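Local coordinates for Fe-regulated protein B (PDB 4AIP), which imports iron across the meningococcal outer membrane as a TonB-dependent transporter, with a plug domain set inside a beta-barrel, at residues Val323-Asn329 against Asn365-Arg371; Ser155-Ile160 against Gly459-Tyr463; Asn482-Val487 against Ala499-Ser505; Ala373-Leu377 against Ala448-Ile452; Ser116-Asp122 against Gly165-Thr171. One frame throughout, in Å; residues are numbered along the deposited sequence.

Contact 1 of 5, residues Val323-Asn329 against Asn365-Arg371; sequences VEKLDAN and NFNFDSR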
# COMPACT_ATOMS: atom_id res chain seq x y z
N VAL B 323 11.12 -43.18 -19.39
CA VAL B 323 12.01 -42.07 -19.72
C VAL B 323 12.86 -41.86 -18.50
O VAL B 323 12.42 -42.19 -17.40
CB VAL B 323 11.19 -40.84 -20.17
CG1 VAL B 323 10.84 -39.87 -19.00
CG2 VAL B 323 11.85 -40.18 -21.32
N GLU B 324 14.08 -41.37 -18.67
CA GLU B 324 14.95 -41.21 -17.50
C GLU B 324 14.84 -39.84 -16.79
O GLU B 324 15.23 -39.71 -15.62
CB GLU B 324 16.41 -41.66 -17.76
CG GLU B 324 17.24 -40.72 -18.57
CD GLU B 324 18.70 -40.73 -18.15
OE1 GLU B 324 19.23 -41.83 -17.88
OE2 GLU B 324 19.29 -39.64 -18.09
N LYS B 325 14.35 -38.83 -17.50
CA LYS B 325 13.97 -37.56 -16.92
C LYS B 325 12.98 -36.84 -17.80
O LYS B 325 13.07 -36.84 -19.00
CB LYS B 325 15.18 -36.67 -16.65
CG LYS B 325 14.84 -35.21 -16.66
CD LYS B 325 16.05 -34.35 -16.69
CE LYS B 325 16.55 -34.18 -15.29
NZ LYS B 325 17.12 -32.83 -15.19
N LEU B 326 12.04 -36.18 -17.14
CA LEU B 326 11.05 -35.37 -17.78
C LEU B 326 10.98 -34.04 -17.04
O LEU B 326 10.99 -34.02 -15.81
CB LEU B 326 9.72 -36.10 -17.71
CG LEU B 326 8.43 -35.35 -17.95
CD1 LEU B 326 8.46 -34.72 -19.26
CD2 LEU B 326 7.27 -36.29 -17.92
N ASP B 327 10.91 -32.96 -17.80
CA ASP B 327 10.68 -31.62 -17.26
C ASP B 327 9.56 -31.01 -17.99
O ASP B 327 9.55 -31.02 -19.25
CB ASP B 327 11.87 -30.74 -17.54
CG ASP B 327 12.88 -30.91 -16.52
OD1 ASP B 327 13.20 -32.09 -16.19
OD2 ASP B 327 13.36 -29.88 -16.01
N ALA B 328 8.67 -30.40 -17.22
CA ALA B 328 7.58 -29.72 -17.84
C ALA B 328 7.27 -28.50 -17.00
O ALA B 328 7.68 -28.43 -15.84
CB ALA B 328 6.39 -30.65 -17.99
N ASN B 329 6.50 -27.59 -17.59
CA ASN B 329 6.40 -26.20 -17.17
C ASN B 329 5.07 -25.83 -17.91
O ASN B 329 4.89 -26.19 -19.07
CB ASN B 329 7.62 -25.46 -17.79
CG ASN B 329 7.58 -24.01 -17.64
OD1 ASN B 329 7.12 -23.51 -16.66
ND2 ASN B 329 8.14 -23.30 -18.55
N ASN B 365 6.00 -26.12 -21.79
CA ASN B 365 7.12 -26.82 -22.39
C ASN B 365 7.20 -28.22 -21.88
O ASN B 365 7.02 -28.44 -20.70
CB ASN B 365 8.40 -26.13 -22.00
CG ASN B 365 8.43 -24.72 -22.48
OD1 ASN B 365 8.54 -24.49 -23.68
ND2 ASN B 365 8.31 -23.78 -21.56
N PHE B 366 7.46 -29.19 -22.74
CA PHE B 366 7.74 -30.52 -22.25
C PHE B 366 9.05 -31.03 -22.77
O PHE B 366 9.34 -30.93 -23.95
CB PHE B 366 6.68 -31.46 -22.80
CG PHE B 366 5.41 -31.40 -22.06
CD1 PHE B 366 4.48 -30.38 -22.30
CD2 PHE B 366 5.13 -32.37 -21.11
CE1 PHE B 366 3.25 -30.35 -21.57
CE2 PHE B 366 3.94 -32.35 -20.37
CZ PHE B 366 2.99 -31.34 -20.59
N ASN B 367 9.76 -31.73 -21.93
CA ASN B 367 11.10 -32.08 -22.27
C ASN B 367 11.42 -33.42 -21.70
O ASN B 367 11.27 -33.59 -20.49
CB ASN B 367 11.96 -31.08 -21.55
CG ASN B 367 13.21 -30.93 -22.20
OD1 ASN B 367 13.26 -30.22 -23.20
ND2 ASN B 367 14.25 -31.65 -21.74
N PHE B 368 11.88 -34.35 -22.53
CA PHE B 368 12.12 -35.71 -22.11
C PHE B 368 13.51 -36.05 -22.46
O PHE B 368 13.97 -35.74 -23.54
CB PHE B 368 11.22 -36.73 -22.88
CG PHE B 368 9.72 -36.40 -22.88
CD1 PHE B 368 9.22 -35.37 -23.68
CD2 PHE B 368 8.82 -37.13 -22.10
CE1 PHE B 368 7.88 -35.08 -23.71
CE2 PHE B 368 7.44 -36.81 -22.11
CZ PHE B 368 6.98 -35.79 -22.93
N ASP B 369 14.15 -36.77 -21.58
CA ASP B 369 15.47 -37.32 -21.84
C ASP B 369 15.35 -38.86 -21.81
O ASP B 369 14.93 -39.44 -20.83
CB ASP B 369 16.50 -36.86 -20.78
CG ASP B 369 16.81 -35.33 -20.83
OD1 ASP B 369 16.33 -34.61 -21.75
OD2 ASP B 369 17.53 -34.84 -19.93
N SER B 370 15.76 -39.50 -22.89
CA SER B 370 15.76 -40.94 -22.98
C SER B 370 17.13 -41.41 -23.27
O SER B 370 17.79 -40.98 -24.24
CB SER B 370 14.91 -41.43 -24.13
OG SER B 370 13.90 -42.25 -23.63
N ARG B 371 17.53 -42.38 -22.50
CA ARG B 371 18.81 -42.97 -22.65
C ARG B 371 18.85 -44.15 -23.61
O ARG B 371 18.43 -45.23 -23.24
CB ARG B 371 19.16 -43.49 -21.30
CG ARG B 371 20.39 -44.27 -21.33
CD ARG B 371 21.06 -43.79 -20.16
NE ARG B 371 21.39 -42.38 -20.33
CZ ARG B 371 22.54 -41.90 -19.89
NH1 ARG B 371 23.36 -42.78 -19.31
NH2 ARG B 371 22.90 -40.60 -20.03

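Contact 2 of 5, residues Ser155-Ile160 against Gly459-Tyr463; sequences SASAGI and GGLRY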
# COMPACT_ATOMS: atom_id res chain seq x y z
N SER B 155 21.08 -24.75 -29.33
CA SER B 155 20.79 -26.06 -29.89
C SER B 155 19.29 -26.35 -29.82
O SER B 155 18.50 -25.42 -29.52
CB SER B 155 21.63 -27.12 -29.18
OG SER B 155 21.34 -27.13 -27.81
N ALA B 156 18.90 -27.59 -30.14
CA ALA B 156 17.51 -27.89 -30.36
C ALA B 156 16.66 -27.81 -29.09
O ALA B 156 15.52 -27.39 -29.14
CB ALA B 156 17.40 -29.23 -31.00
N SER B 157 17.25 -28.16 -27.95
CA SER B 157 16.53 -28.18 -26.68
C SER B 157 16.38 -26.76 -26.09
O SER B 157 15.75 -26.57 -25.02
CB SER B 157 17.23 -29.11 -25.69
OG SER B 157 18.52 -28.67 -25.46
N ALA B 158 16.92 -25.78 -26.81
CA ALA B 158 17.00 -24.41 -26.25
C ALA B 158 15.65 -23.71 -26.10
O ALA B 158 15.59 -22.71 -25.37
CB ALA B 158 17.96 -23.53 -27.04
N GLY B 159 14.61 -24.18 -26.80
CA GLY B 159 13.33 -23.50 -26.74
C GLY B 159 13.05 -22.59 -27.92
O GLY B 159 13.66 -22.77 -29.01
N ILE B 160 12.10 -21.66 -27.75
CA ILE B 160 11.57 -20.97 -28.89
C ILE B 160 12.38 -19.75 -29.09
O ILE B 160 12.59 -19.00 -28.15
CB ILE B 160 10.10 -20.54 -28.64
CG1 ILE B 160 9.14 -21.68 -28.90
CG2 ILE B 160 9.75 -19.32 -29.50
CD1 ILE B 160 7.94 -21.67 -27.94
N GLY B 459 23.68 -33.75 -32.07
CA GLY B 459 22.99 -33.53 -33.33
C GLY B 459 21.57 -33.23 -32.98
O GLY B 459 20.98 -33.94 -32.13
N GLY B 460 20.97 -32.23 -33.62
CA GLY B 460 19.61 -31.98 -33.29
C GLY B 460 18.81 -31.32 -34.35
O GLY B 460 19.36 -30.79 -35.29
N LEU B 461 17.49 -31.29 -34.16
CA LEU B 461 16.62 -30.64 -35.10
C LEU B 461 15.41 -30.07 -34.43
O LEU B 461 14.80 -30.74 -33.55
CB LEU B 461 16.10 -31.72 -36.01
CG LEU B 461 15.99 -31.27 -37.41
CD1 LEU B 461 17.37 -31.45 -37.90
CD2 LEU B 461 15.10 -32.28 -38.06
N ARG B 462 15.00 -28.89 -34.88
CA ARG B 462 13.75 -28.33 -34.40
C ARG B 462 12.91 -28.05 -35.60
O ARG B 462 13.42 -27.68 -36.67
CB ARG B 462 13.92 -26.98 -33.73
CG ARG B 462 14.75 -26.97 -32.48
CD ARG B 462 14.80 -25.55 -31.91
NE ARG B 462 13.46 -25.03 -31.63
CZ ARG B 462 12.76 -25.31 -30.53
NH1 ARG B 462 13.28 -26.11 -29.61
NH2 ARG B 462 11.56 -24.79 -30.36
N TYR B 463 11.62 -28.15 -35.41
CA TYR B 463 10.74 -27.72 -36.38
C TYR B 463 9.89 -26.66 -35.66
O TYR B 463 9.33 -26.97 -34.59
CB TYR B 463 9.90 -28.93 -36.75
CG TYR B 463 8.80 -28.59 -37.66
CD1 TYR B 463 9.06 -28.31 -38.98
CD2 TYR B 463 7.48 -28.50 -37.20
CE1 TYR B 463 8.05 -27.98 -39.83
CE2 TYR B 463 6.45 -28.18 -38.08
CZ TYR B 463 6.76 -27.91 -39.36
OH TYR B 463 5.75 -27.60 -40.22

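Contact 3 of 5, residues Asn482-Val487 against Ala499-Ser505; sequences NPSFGV and ASHNYAS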
# COMPACT_ATOMS: atom_id res chain seq x y z
N ASN B 482 15.13 -26.41 -38.44
CA ASN B 482 16.41 -25.86 -37.96
C ASN B 482 17.37 -26.88 -37.36
O ASN B 482 17.21 -27.28 -36.22
CB ASN B 482 16.19 -24.77 -36.92
CG ASN B 482 15.27 -23.62 -37.41
OD1 ASN B 482 14.21 -23.40 -36.85
ND2 ASN B 482 15.67 -22.93 -38.43
N PRO B 483 18.40 -27.28 -38.12
CA PRO B 483 19.39 -28.27 -37.69
C PRO B 483 20.44 -27.66 -36.79
O PRO B 483 20.54 -26.44 -36.75
CB PRO B 483 20.06 -28.70 -39.02
CG PRO B 483 19.24 -28.09 -40.11
CD PRO B 483 18.58 -26.89 -39.53
N SER B 484 21.20 -28.47 -36.08
CA SER B 484 22.20 -27.96 -35.20
C SER B 484 23.19 -29.07 -34.99
O SER B 484 22.80 -30.23 -34.92
CB SER B 484 21.59 -27.45 -33.86
OG SER B 484 20.91 -28.49 -33.11
N PHE B 485 24.47 -28.72 -34.91
CA PHE B 485 25.54 -29.72 -34.79
C PHE B 485 26.52 -29.16 -33.78
O PHE B 485 26.82 -27.99 -33.84
CB PHE B 485 26.30 -29.97 -36.14
CG PHE B 485 25.39 -30.10 -37.37
CD1 PHE B 485 24.99 -28.94 -38.13
CD2 PHE B 485 24.94 -31.40 -37.80
CE1 PHE B 485 24.14 -29.06 -39.29
CE2 PHE B 485 24.11 -31.56 -38.93
CZ PHE B 485 23.69 -30.36 -39.70
N GLY B 486 27.06 -29.99 -32.92
CA GLY B 486 28.02 -29.53 -31.95
C GLY B 486 29.00 -30.62 -31.60
O GLY B 486 28.63 -31.80 -31.47
N VAL B 487 30.26 -30.21 -31.46
CA VAL B 487 31.34 -31.09 -31.09
C VAL B 487 32.07 -30.51 -29.91
O VAL B 487 32.44 -29.36 -29.93
CB VAL B 487 32.42 -31.19 -32.23
CG1 VAL B 487 33.40 -32.32 -31.90
CG2 VAL B 487 31.79 -31.40 -33.59
N ALA B 499 33.17 -26.61 -31.08
CA ALA B 499 32.67 -26.04 -32.30
C ALA B 499 31.23 -26.45 -32.41
O ALA B 499 30.88 -27.54 -31.99
CB ALA B 499 33.47 -26.56 -33.53
N SER B 500 30.42 -25.56 -32.96
CA SER B 500 29.01 -25.79 -33.15
C SER B 500 28.54 -25.03 -34.40
O SER B 500 29.18 -24.07 -34.86
CB SER B 500 28.19 -25.42 -31.89
OG SER B 500 28.27 -24.03 -31.63
N HIS B 501 27.44 -25.50 -34.96
CA HIS B 501 26.89 -24.92 -36.17
C HIS B 501 25.39 -25.06 -36.02
O HIS B 501 24.82 -26.12 -36.21
CB HIS B 501 27.45 -25.61 -37.43
CG HIS B 501 27.06 -24.95 -38.72
ND1 HIS B 501 27.38 -23.64 -39.01
CD2 HIS B 501 26.38 -25.42 -39.78
CE1 HIS B 501 26.89 -23.32 -40.20
NE2 HIS B 501 26.29 -24.39 -40.69
N ASN B 502 24.77 -23.97 -35.59
CA ASN B 502 23.43 -24.02 -35.07
C ASN B 502 22.57 -23.11 -35.87
O ASN B 502 22.91 -21.95 -36.10
CB ASN B 502 23.38 -23.53 -33.63
CG ASN B 502 24.04 -24.49 -32.64
OD1 ASN B 502 24.30 -25.65 -32.95
ND2 ASN B 502 24.27 -24.01 -31.42
N TYR B 503 21.44 -23.64 -36.28
CA TYR B 503 20.38 -22.89 -36.92
C TYR B 503 19.24 -22.70 -35.96
O TYR B 503 18.90 -23.61 -35.17
CB TYR B 503 19.84 -23.67 -38.12
CG TYR B 503 20.71 -23.61 -39.32
CD1 TYR B 503 21.75 -24.53 -39.50
CD2 TYR B 503 20.48 -22.65 -40.29
CE1 TYR B 503 22.58 -24.48 -40.64
CE2 TYR B 503 21.25 -22.59 -41.43
CZ TYR B 503 22.31 -23.50 -41.61
OH TYR B 503 23.10 -23.38 -42.76
N ALA B 504 18.63 -21.53 -36.04
CA ALA B 504 17.47 -21.22 -35.25
C ALA B 504 16.63 -20.16 -35.92
O ALA B 504 17.12 -19.39 -36.79
CB ALA B 504 17.86 -20.80 -33.85
N SER B 505 15.36 -20.11 -35.53
CA SER B 505 14.48 -19.15 -36.13
C SER B 505 13.69 -18.37 -35.09
O SER B 505 13.51 -18.81 -33.98
CB SER B 505 13.55 -19.85 -37.13
OG SER B 505 12.70 -20.73 -36.43

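Contact 4 of 5, residues Ala373-Leu377 against Ala448-Ile452; sequences AEQTL and AIHDI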
# COMPACT_ATOMS: atom_id res chain seq x y z
N ALA B 373 21.51 -45.83 -24.62
CA ALA B 373 22.75 -46.58 -24.39
C ALA B 373 23.54 -45.80 -23.36
O ALA B 373 23.34 -44.58 -23.24
CB ALA B 373 23.55 -46.68 -25.66
N GLU B 374 24.44 -46.45 -22.63
CA GLU B 374 25.22 -45.74 -21.60
C GLU B 374 25.84 -44.40 -22.07
O GLU B 374 25.99 -43.46 -21.28
CB GLU B 374 26.30 -46.64 -20.99
CG GLU B 374 26.89 -46.03 -19.67
CD GLU B 374 28.28 -46.57 -19.24
OE1 GLU B 374 29.14 -46.87 -20.11
OE2 GLU B 374 28.50 -46.66 -18.01
N GLN B 375 26.18 -44.32 -23.36
CA GLN B 375 26.85 -43.15 -23.96
C GLN B 375 26.01 -42.21 -24.75
O GLN B 375 26.54 -41.24 -25.28
CB GLN B 375 27.84 -43.58 -25.03
CG GLN B 375 28.55 -44.85 -24.82
CD GLN B 375 29.41 -44.77 -23.73
OE1 GLN B 375 29.01 -44.20 -22.75
NE2 GLN B 375 30.60 -45.30 -23.85
N THR B 376 24.76 -42.55 -24.97
CA THR B 376 23.97 -41.68 -25.82
C THR B 376 22.61 -41.28 -25.21
O THR B 376 21.83 -42.13 -24.78
CB THR B 376 23.90 -42.15 -27.33
OG1 THR B 376 22.55 -42.10 -27.79
CG2 THR B 376 24.46 -43.55 -27.55
N LEU B 377 22.38 -39.98 -25.15
CA LEU B 377 21.17 -39.49 -24.59
C LEU B 377 20.37 -38.94 -25.72
O LEU B 377 20.90 -38.32 -26.63
CB LEU B 377 21.45 -38.40 -23.53
CG LEU B 377 20.26 -37.83 -22.71
CD1 LEU B 377 19.77 -38.80 -21.63
CD2 LEU B 377 20.68 -36.52 -22.07
N ALA B 448 20.31 -35.62 -30.26
CA ALA B 448 21.07 -36.76 -29.79
C ALA B 448 22.42 -36.30 -29.30
O ALA B 448 23.08 -35.50 -29.98
CB ALA B 448 21.22 -37.78 -30.88
N ILE B 449 22.82 -36.80 -28.13
CA ILE B 449 24.09 -36.45 -27.54
C ILE B 449 24.88 -37.73 -27.36
O ILE B 449 24.51 -38.60 -26.58
CB ILE B 449 23.95 -35.77 -26.20
CG1 ILE B 449 23.20 -34.45 -26.42
CG2 ILE B 449 25.31 -35.44 -25.60
CD1 ILE B 449 22.46 -34.02 -25.21
N HIS B 450 25.97 -37.81 -28.10
CA HIS B 450 26.69 -39.03 -28.16
C HIS B 450 28.11 -38.78 -27.75
O HIS B 450 28.76 -37.89 -28.30
CB HIS B 450 26.64 -39.58 -29.58
CG HIS B 450 27.27 -40.93 -29.70
ND1 HIS B 450 26.97 -41.97 -28.82
CD2 HIS B 450 28.19 -41.43 -30.58
CE1 HIS B 450 27.69 -43.04 -29.16
NE2 HIS B 450 28.44 -42.74 -30.22
N ASP B 451 28.56 -39.59 -26.79
CA ASP B 451 29.91 -39.67 -26.27
C ASP B 451 30.76 -40.81 -26.82
O ASP B 451 30.52 -42.00 -26.49
CB ASP B 451 29.81 -40.03 -24.82
CG ASP B 451 29.73 -38.85 -23.94
OD1 ASP B 451 29.48 -37.69 -24.37
OD2 ASP B 451 29.95 -39.09 -22.76
N ILE B 452 31.82 -40.46 -27.56
CA ILE B 452 32.70 -41.50 -28.10
C ILE B 452 34.17 -41.13 -27.97
O ILE B 452 34.62 -40.13 -28.56
CB ILE B 452 32.30 -41.87 -29.56
CG1 ILE B 452 33.39 -42.69 -30.24
CG2 ILE B 452 31.94 -40.65 -30.38
CD1 ILE B 452 33.15 -42.89 -31.75

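Contact 5 of 5, residues Ser116-Asp122 against Gly165-Thr171; sequences SVDIKVD and GAIIAKT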
# COMPACT_ATOMS: atom_id res chain seq x y z
N SER B 116 16.19 -9.73 -29.82
CA SER B 116 16.70 -11.04 -30.22
C SER B 116 17.16 -11.77 -29.00
O SER B 116 17.37 -13.00 -29.10
CB SER B 116 17.91 -11.03 -31.18
OG SER B 116 18.35 -9.76 -31.61
N VAL B 117 17.37 -11.09 -27.86
CA VAL B 117 17.82 -11.80 -26.63
C VAL B 117 16.75 -11.74 -25.54
O VAL B 117 16.12 -10.70 -25.33
CB VAL B 117 19.18 -11.24 -26.05
CG1 VAL B 117 20.17 -10.91 -27.21
CG2 VAL B 117 18.93 -9.96 -25.27
N ASP B 118 16.53 -12.86 -24.85
CA ASP B 118 15.36 -12.97 -23.96
C ASP B 118 15.91 -13.14 -22.58
O ASP B 118 17.08 -13.58 -22.47
CB ASP B 118 14.56 -14.23 -24.34
CG ASP B 118 13.84 -14.10 -25.65
OD1 ASP B 118 13.21 -13.03 -25.91
OD2 ASP B 118 13.84 -15.09 -26.40
N ILE B 119 15.11 -12.82 -21.58
CA ILE B 119 15.34 -13.17 -20.20
C ILE B 119 14.27 -14.20 -19.88
O ILE B 119 13.07 -13.91 -19.97
CB ILE B 119 15.12 -11.96 -19.26
CG1 ILE B 119 16.28 -10.94 -19.48
CG2 ILE B 119 15.11 -12.40 -17.74
CD1 ILE B 119 15.80 -9.58 -19.75
N LYS B 120 14.75 -15.36 -19.44
CA LYS B 120 13.93 -16.48 -19.10
C LYS B 120 13.94 -16.60 -17.62
O LYS B 120 15.02 -16.69 -17.04
CB LYS B 120 14.56 -17.72 -19.74
CG LYS B 120 14.47 -17.69 -21.24
CD LYS B 120 14.94 -19.01 -21.86
CE LYS B 120 15.09 -18.88 -23.40
NZ LYS B 120 14.94 -20.21 -24.13
N VAL B 121 12.77 -16.56 -16.97
CA VAL B 121 12.74 -16.93 -15.55
C VAL B 121 11.82 -18.09 -15.44
O VAL B 121 10.74 -18.11 -16.10
CB VAL B 121 12.42 -15.77 -14.59
CG1 VAL B 121 12.71 -14.34 -15.25
CG2 VAL B 121 11.10 -15.86 -13.98
N ASP B 122 12.30 -19.08 -14.70
CA ASP B 122 11.65 -20.37 -14.54
C ASP B 122 11.14 -20.89 -15.90
O ASP B 122 10.06 -21.49 -15.99
CB ASP B 122 10.47 -20.22 -13.58
CG ASP B 122 10.90 -19.79 -12.18
OD1 ASP B 122 11.99 -20.23 -11.72
OD2 ASP B 122 10.15 -19.04 -11.55
N GLY B 165 20.40 -15.75 -28.20
CA GLY B 165 20.79 -16.14 -26.84
C GLY B 165 19.89 -15.52 -25.77
O GLY B 165 18.89 -14.82 -26.08
N ALA B 166 20.23 -15.77 -24.50
CA ALA B 166 19.32 -15.47 -23.41
C ALA B 166 19.99 -15.32 -22.06
O ALA B 166 20.98 -16.02 -21.75
CB ALA B 166 18.29 -16.53 -23.34
N ILE B 167 19.48 -14.39 -21.25
CA ILE B 167 19.75 -14.48 -19.80
C ILE B 167 18.69 -15.44 -19.23
O ILE B 167 17.49 -15.31 -19.56
CB ILE B 167 19.73 -13.12 -19.07
CG1 ILE B 167 20.96 -12.32 -19.45
CG2 ILE B 167 19.83 -13.31 -17.56
CD1 ILE B 167 20.79 -11.57 -20.64
N ILE B 168 19.14 -16.41 -18.44
CA ILE B 168 18.33 -17.45 -17.91
C ILE B 168 18.43 -17.47 -16.38
O ILE B 168 19.53 -17.57 -15.81
CB ILE B 168 18.84 -18.78 -18.45
CG1 ILE B 168 18.78 -18.78 -20.01
CG2 ILE B 168 18.14 -19.98 -17.73
CD1 ILE B 168 19.37 -20.07 -20.63
N ALA B 169 17.28 -17.37 -15.73
CA ALA B 169 17.27 -17.26 -14.27
C ALA B 169 16.23 -18.19 -13.75
O ALA B 169 15.20 -18.38 -14.41
CB ALA B 169 16.93 -15.84 -13.85
N LYS B 170 16.52 -18.72 -12.55
CA LYS B 170 15.61 -19.55 -11.75
C LYS B 170 15.29 -18.81 -10.47
O LYS B 170 16.19 -18.23 -9.87
CB LYS B 170 16.26 -20.90 -11.44
CG LYS B 170 16.71 -21.65 -12.67
CD LYS B 170 16.94 -23.11 -12.37
CE LYS B 170 17.24 -23.92 -13.64
NZ LYS B 170 18.23 -24.98 -13.33
N THR B 171 14.01 -18.77 -10.10
CA THR B 171 13.60 -18.20 -8.83
C THR B 171 14.05 -19.09 -7.66
O THR B 171 14.34 -20.29 -7.79
CB THR B 171 12.10 -17.99 -8.78
OG1 THR B 171 11.48 -19.26 -9.08
CG2 THR B 171 11.69 -16.96 -9.81
O HOH W 1 17.77 -15.70 -28.91

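Contact 1 of 5, residues Val323-Asn329 against Asn365-Arg371
Two aromatic rings on the face shared by Leu-326, Ala-328, Phe-366 and Phe-368 are each met over one face by a methyl group of the facing strand. Leu-326 CD1 sits 3.9 Å from the centroid of the Phe-368 ring, off-centre toward the rim, a CH-pi contact reached with CG anti to the backbone N (chi1 163°). Ala-328 CB makes the same kind of contact with Phe-366, and Val-323 CG2 comes to the edge of the Phe-368 ring.

Charged side chains meet as well. Glu-324 OE1 lies 3.3 Å from Arg-371 NE but over the face of the guanidinium, so this salt bridge rests on charge alone and none of the N-H groups is directed there. Lys-325 runs alongside Asp-369, whose carboxylate is held by a salt bridge to Lys-379.

Backbone bonds join the strands antiparallel, among them Asp-327 N to Asn-367 O at 2.8 Å. Asp-369 lies opposite two residues, which makes a classic beta bulge: its O accepts from Glu-324 N at 3.0 Å and weakly from Lys-325 N.

Within the barrel wall, strand 325-339 pairs on its other edge with strand 302-318, and strand 355-371 with strand 376-390, where Tyr-380 meets the Phe-368 ring nearly parallel.

Contact 2 of 5, residues Ser155-Ile160 against Gly459-Tyr463
Arg-462 meets the loop 155-160 with CG anti to its own carbonyl carbon (chi1 -64°), an extended second torsion and then a bend at chi3 (58°), which lays its aliphatic part along Ala-156 and turns the guanidinium toward the carbonyls of Ala-156 and Gly-159. CG packs 3.8 Å from Ala-156 CB, and NH1 donates to Ala-156 O at 2.6 Å. That oxygen lies in the guanidinium plane, only 3° out of it. Gly-159 O approaches differently: it stands over the centre of the guanidinium face, 3.1 Å from Arg-462 CZ and at a poor angle for any of the N-H groups, so its attraction for the cation is probably electrostatic.

Here a plug loop docks on the inner wall of the barrel, as in other TonB-dependent transporters, with Arg-462 reaching in from strand 455-469. Gly-460 carries no side chain where one would point at the loop, and this lets Ala-156 lie close to the strand, its CB 3.8 Å from Leu-461 N.

On the barrel side, Arg-462 NH2 forms a salt bridge with Asp-464 and a hydrogen bond with Asn-383, so the guanidinium is fixed from both domains. The loop has a second anchor in Glu-447, whose carboxylate accepts a hydrogen bond from Ser-157 N.

Contact 3 of 5, residues Asn482-Val487 against Ala499-Ser505
Pro-483 and Tyr-503 meet where the pyrrolidine CD packs 3.7 Å from Tyr-503 CB, the two side chains slanting across one another. Pro-483 O lies at the edge of the Tyr-503 ring, in its plane, and accepts a hydrogen bond from Tyr-503 N at 3.0 Å. Further along, Phe-485 and His-501 run side by side in the same direction, with Phe-485 CD1 4.1 Å from His-501 CD2 and near the plane of the imidazole. A chi1 of -172° swings the imidazole away from its backbone N and brings CD2 alongside the phenyl ring. On the other face of the sheet, Asn-502 OD1 approaches Ser-484 CB to 3.4 Å, while Gly-486 faces Ser-500 without a side chain of its own.

The segments 482-487 and 499-505 run antiparallel, 171° apart, within the barrel hairpin of strands 475-490 and 495-506. Phe-485 and His-501, a hydrogen-bonded pair, exchange two backbone bonds, the one from His-501 N to Phe-485 O measuring 2.8 Å. The bond from Val-487 N to Ala-499 O is nearly straight at 177°.

Beyond the hairpin, His-501 ND1 is hydrogen-bonded to Thr-537 of strand 532-544, which probably sets the rotation of the imidazole. Asn-502 ND2 bonds to Ala-153 O, so one face of the hairpin reaches the plug, and Lys-66 packs against both Ser-500 and Asn-502.

Contact 4 of 5, residues Ala373-Leu377 against Ala448-Ile452
Thr-376 and His-450 pass each other at a slant, the threonine methyl CG2 lying a tight 3.2 Å from His-450 ND1. The imidazole is directed there by a trans first torsion (chi1 -175°). A methyl cannot give the nitrogen a conventional hydrogen bond, and ND1, buried by this contact, has no partner in the model. Gln-375 CB approaches the same ring at CE1, at a looser 4.2 Å.

Gln-375 also leans over the backbone of the facing strand: its CB stands 3.4 Å from Asp-451 O, and the chain then bends at chi2. Asp-451 packs its CB against Gln-375 CB, while its carboxylate is tied to Thr-456 OG1 on the following strand. On the opposite face from Thr-376 and His-450, Leu-377 and Ile-449 make a light apolar contact, CD2 to CD1 at 4.4 Å.

The main chain sets these positions. Leu-377 and Ile-449 exchange two bonds, N to O at 2.9 Å each way, and Asp-451 N donates to Gln-375 O at 3.0 Å, close to straight at 169°.

Strands 376-390 and 438-452 are thus antiparallel neighbours in the TonB-dependent barrel, paired beside the type I beta turn Ala-373 to Thr-376. Short turns of this kind are usual on the periplasmic side of such barrels, the longer loops lying outside.

Contact 5 of 5, residues Ser116-Asp122 against Gly165-Thr171
The carboxylate of Asp-122 crosses the Thr-171 side chain at about a right angle and binds the residue with both oxygens. OD2 uses its syn lone pair to accept from Thr-171 OG1 at 2.8 Å. OD1 is also met on its syn side, by Thr-171 N at 3.0 Å, though 31° out of the carboxylate plane. With CG anti to the carbonyl carbon (chi1 -62°) the carboxylate is turned toward Thr-171, and the two bonds hold its rotation. Thr-171 OG1 has a further partner in Lys-254 of the barrel.

Behind this end, the strands run parallel in register from Asp-118 beside Ala-166 to Val-121 beside Ala-169. Lys-120 bonds through both its N and its O to the facing strand, to Ile-167 O and Ala-169 N, each at 2.7 Å. Ile-119 and Ile-167 lie side by side, CG1 to CB at 4.1 Å, on the face that carries Val-121 and Ala-169. On the other face, Lys-120 CE packs 4.0 Å from Ala-166 CB, and the Lys-120 ammonium makes a cation-pi contact with Tyr-125. At the start, a water accepts from Gly-165 N and lies close to Ser-116 O.

Asp-118 forms a salt bridge to barrel Arg-506. Strand 118-121 is outermost, next to 165-171, in the four-stranded mixed sheet characteristic of the plug of TonB-dependent transporters.

Contact 5 lies within the plug, about 6 Å from the centre of the chain, and contacts 1, 3 and 4 pair strands of the surrounding barrel. Contact 2 joins the two domains, its centre about 16 Å from that of contact 5 and 8 Å from that of contact 3. Along the chain, contacts 2 and 5 interleave, whereas contacts 1 and 4 fall within the long excursion that contact 2 closes. Strands 325-339, 355-371, 376-390, 438-452, 455-469, 475-490 and 495-506 follow one another round the wall, so contacts 1, 4, 2 and 3 sample one continuous arc. Contact 2 docks a plug loop on this arc.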